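Local coordinates for 3,4-dihydroxy-2-butanone 4-phosphate synthase (Candida albicans, PDB 1TKS), which catalyses the conversion of D-ribulose 5-phosphate to formate and 3,4-dihydroxy-2-butanone 4-phosphate, a step of riboflavin biosynthesis, at residues Y57-L62 / H128-R133. Numbering follows the deposited sequence.
Sequences YVCVPL and HILPLR
Cys-59 through Leu-62 pair with Leu-130 through Arg-133 as two parallel strands, and the contact illustrates how a short pairing can be tight through its middle yet loosen at one end, here that of Tyr-57 and His-128. In the tight part, Val-60 N donates to Leu-130 O (2.9 Å), Val-60 O receives Leu-132 N, and Leu-62 N reaches Leu-132 O at 2.7 Å, the carbonyl pointing almost straight at the donor (167°). On one face, the CD1 methyl of Leu-132 lies against CB of Cys-59 at 3.5 Å, while chi1 of -61° leaves the Cys-59 sulfur beside its backbone N, resting on CB of Leu-130. On the opposite face Val-60 CG2 touches Ile-129 CG2 (3.5 Å) and Leu-62 lies alongside Pro-131.

Towards Tyr-57 the strands part: Leu-130 N to Val-58 O is a weak bond of 3.4 Å, and a water donates both to Val-58 O and to His-128 O. Side-chain packing persists, since Leu-130 sets CD1 over the centre of the Tyr-57 ring, 3.5 Å from its centroid, a CH-pi contact. His-128, partly exposed, meets Tyr-57 of the second subunit.

On the edge away from 129-133, Cys-59 and Pro-61 hydrogen-bond to strand 162-166, and helix 145-155, whose Thr-146 probably binds substrate, packs on Pro-61 and Leu-132: a parallel strand pair bordering the probable ribulose 5-phosphate site of the DHBP synthase family.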
loop_
_atom_site.group_PDB
_atom_site.type_symbol
_atom_site.label_atom_id
_atom_site.label_comp_id
_atom_site.label_asym_id
_atom_site.label_seq_id
_atom_site.Cartn_x
_atom_site.Cartn_y
_atom_site.Cartn_z
ATOM N N TYR B 57 -0.503 0.775 -2.785
ATOM C CA TYR B 57 0.647 1.452 -2.181
ATOM C C TYR B 57 0.494 2.902 -2.635
ATOM O O TYR B 57 1.237 3.383 -3.487
ATOM C CB TYR B 57 1.952 0.847 -2.727
ATOM C CG TYR B 57 3.139 0.937 -1.791
ATOM C CD1 TYR B 57 3.114 0.309 -0.549
ATOM C CD2 TYR B 57 4.296 1.627 -2.156
ATOM C CE1 TYR B 57 4.209 0.361 0.310
ATOM C CE2 TYR B 57 5.401 1.685 -1.301
ATOM C CZ TYR B 57 5.348 1.050 -0.074
ATOM O OH TYR B 57 6.429 1.085 0.781
ATOM N N VAL B 58 -0.485 3.591 -2.054
ATOM C CA VAL B 58 -0.803 4.966 -2.434
ATOM C C VAL B 58 0.196 6.009 -1.957
ATOM O O VAL B 58 0.457 6.147 -0.759
ATOM C CB VAL B 58 -2.226 5.342 -1.951
ATOM C CG1 VAL B 58 -2.563 6.766 -2.358
ATOM C CG2 VAL B 58 -3.246 4.378 -2.560
ATOM N N CYS B 59 0.736 6.753 -2.920
ATOM C CA CYS B 59 1.732 7.783 -2.659
ATOM C C CYS B 59 1.223 9.189 -2.942
ATOM O O CYS B 59 0.335 9.392 -3.772
ATOM C CB CYS B 59 2.982 7.502 -3.496
ATOM S SG CYS B 59 3.779 5.916 -3.115
ATOM N N VAL B 60 1.801 10.159 -2.243
ATOM C CA VAL B 60 1.405 11.544 -2.408
ATOM C C VAL B 60 2.594 12.431 -2.762
ATOM O O VAL B 60 3.330 12.888 -1.888
ATOM C CB VAL B 60 0.714 12.080 -1.130
ATOM C CG1 VAL B 60 0.396 13.560 -1.286
ATOM C CG2 VAL B 60 -0.570 11.294 -0.868
ATOM N N PRO B 61 2.814 12.656 -4.067
ATOM C CA PRO B 61 3.922 13.502 -4.519
ATOM C C PRO B 61 3.742 14.928 -4.002
ATOM O O PRO B 61 2.656 15.499 -4.104
ATOM C CB PRO B 61 3.806 13.428 -6.035
ATOM C CG PRO B 61 3.339 12.035 -6.251
ATOM C CD PRO B 61 2.257 11.885 -5.195
ATOM N N LEU B 62 4.812 15.483 -3.440
ATOM C CA LEU B 62 4.824 16.844 -2.915
ATOM C C LEU B 62 6.147 17.457 -3.340
ATOM O O LEU B 62 7.100 16.734 -3.628
ATOM C CB LEU B 62 4.767 16.837 -1.385
ATOM C CG LEU B 62 3.569 16.169 -0.716
ATOM C CD1 LEU B 62 3.831 16.038 0.776
ATOM C CD2 LEU B 62 2.316 16.985 -0.983
ATOM N N HIS B 128 -0.076 5.917 7.231
ATOM C CA HIS B 128 -0.530 5.029 6.168
ATOM C C HIS B 128 -0.456 5.626 4.765
ATOM O O HIS B 128 -0.870 4.993 3.793
ATOM C CB HIS B 128 -1.950 4.570 6.484
ATOM C CG HIS B 128 -2.049 3.751 7.735
ATOM N ND1 HIS B 128 -1.986 2.375 7.730
ATOM C CD2 HIS B 128 -2.183 4.119 9.032
ATOM C CE1 HIS B 128 -2.080 1.929 8.971
ATOM N NE2 HIS B 128 -2.200 2.965 9.780
ATOM N N ILE B 129 0.048 6.855 4.670
ATOM C CA ILE B 129 0.227 7.523 3.385
ATOM C C ILE B 129 1.727 7.677 3.155
ATOM O O ILE B 129 2.485 7.961 4.087
ATOM C CB ILE B 129 -0.450 8.920 3.352
ATOM C CG1 ILE B 129 -1.950 8.760 3.114
ATOM C CG2 ILE B 129 0.168 9.792 2.259
ATOM C CD1 ILE B 129 -2.321 8.201 1.753
ATOM N N LEU B 130 2.142 7.477 1.909
ATOM C CA LEU B 130 3.541 7.574 1.519
ATOM C C LEU B 130 3.844 8.848 0.715
ATOM O O LEU B 130 3.718 8.859 -0.512
ATOM C CB LEU B 130 3.926 6.342 0.681
ATOM C CG LEU B 130 3.864 4.964 1.364
ATOM C CD1 LEU B 130 3.080 3.984 0.490
ATOM C CD2 LEU B 130 5.278 4.440 1.613
ATOM N N PRO B 131 4.240 9.941 1.392
ATOM C CA PRO B 131 4.548 11.176 0.663
ATOM C C PRO B 131 5.817 10.962 -0.161
ATOM O O PRO B 131 6.707 10.215 0.247
ATOM C CB PRO B 131 4.771 12.206 1.778
ATOM C CG PRO B 131 3.983 11.653 2.938
ATOM C CD PRO B 131 4.271 10.168 2.845
ATOM N N LEU B 132 5.893 11.615 -1.318
ATOM C CA LEU B 132 7.061 11.508 -2.192
ATOM C C LEU B 132 7.589 12.907 -2.470
ATOM O O LEU B 132 6.807 13.835 -2.661
ATOM C CB LEU B 132 6.689 10.842 -3.516
ATOM C CG LEU B 132 6.047 9.460 -3.434
ATOM C CD1 LEU B 132 5.936 8.873 -4.833
ATOM C CD2 LEU B 132 6.877 8.555 -2.543
ATOM N N ARG B 133 8.910 13.058 -2.494
ATOM C CA ARG B 133 9.520 14.362 -2.737
ATOM C C ARG B 133 9.902 14.600 -4.195
ATOM O O ARG B 133 10.824 13.970 -4.714
ATOM C CB ARG B 133 10.760 14.531 -1.856
ATOM C CG ARG B 133 10.458 14.546 -0.367
ATOM C CD ARG B 133 11.715 14.803 0.451
ATOM N NE ARG B 133 12.208 16.158 0.218
ATOM C CZ ARG B 133 13.210 16.723 0.884
ATOM N NH1 ARG B 133 13.843 16.053 1.836
ATOM N NH2 ARG B 133 13.575 17.964 0.597
HETATM O O HOH W 1 -0.965 4.383 1.068
#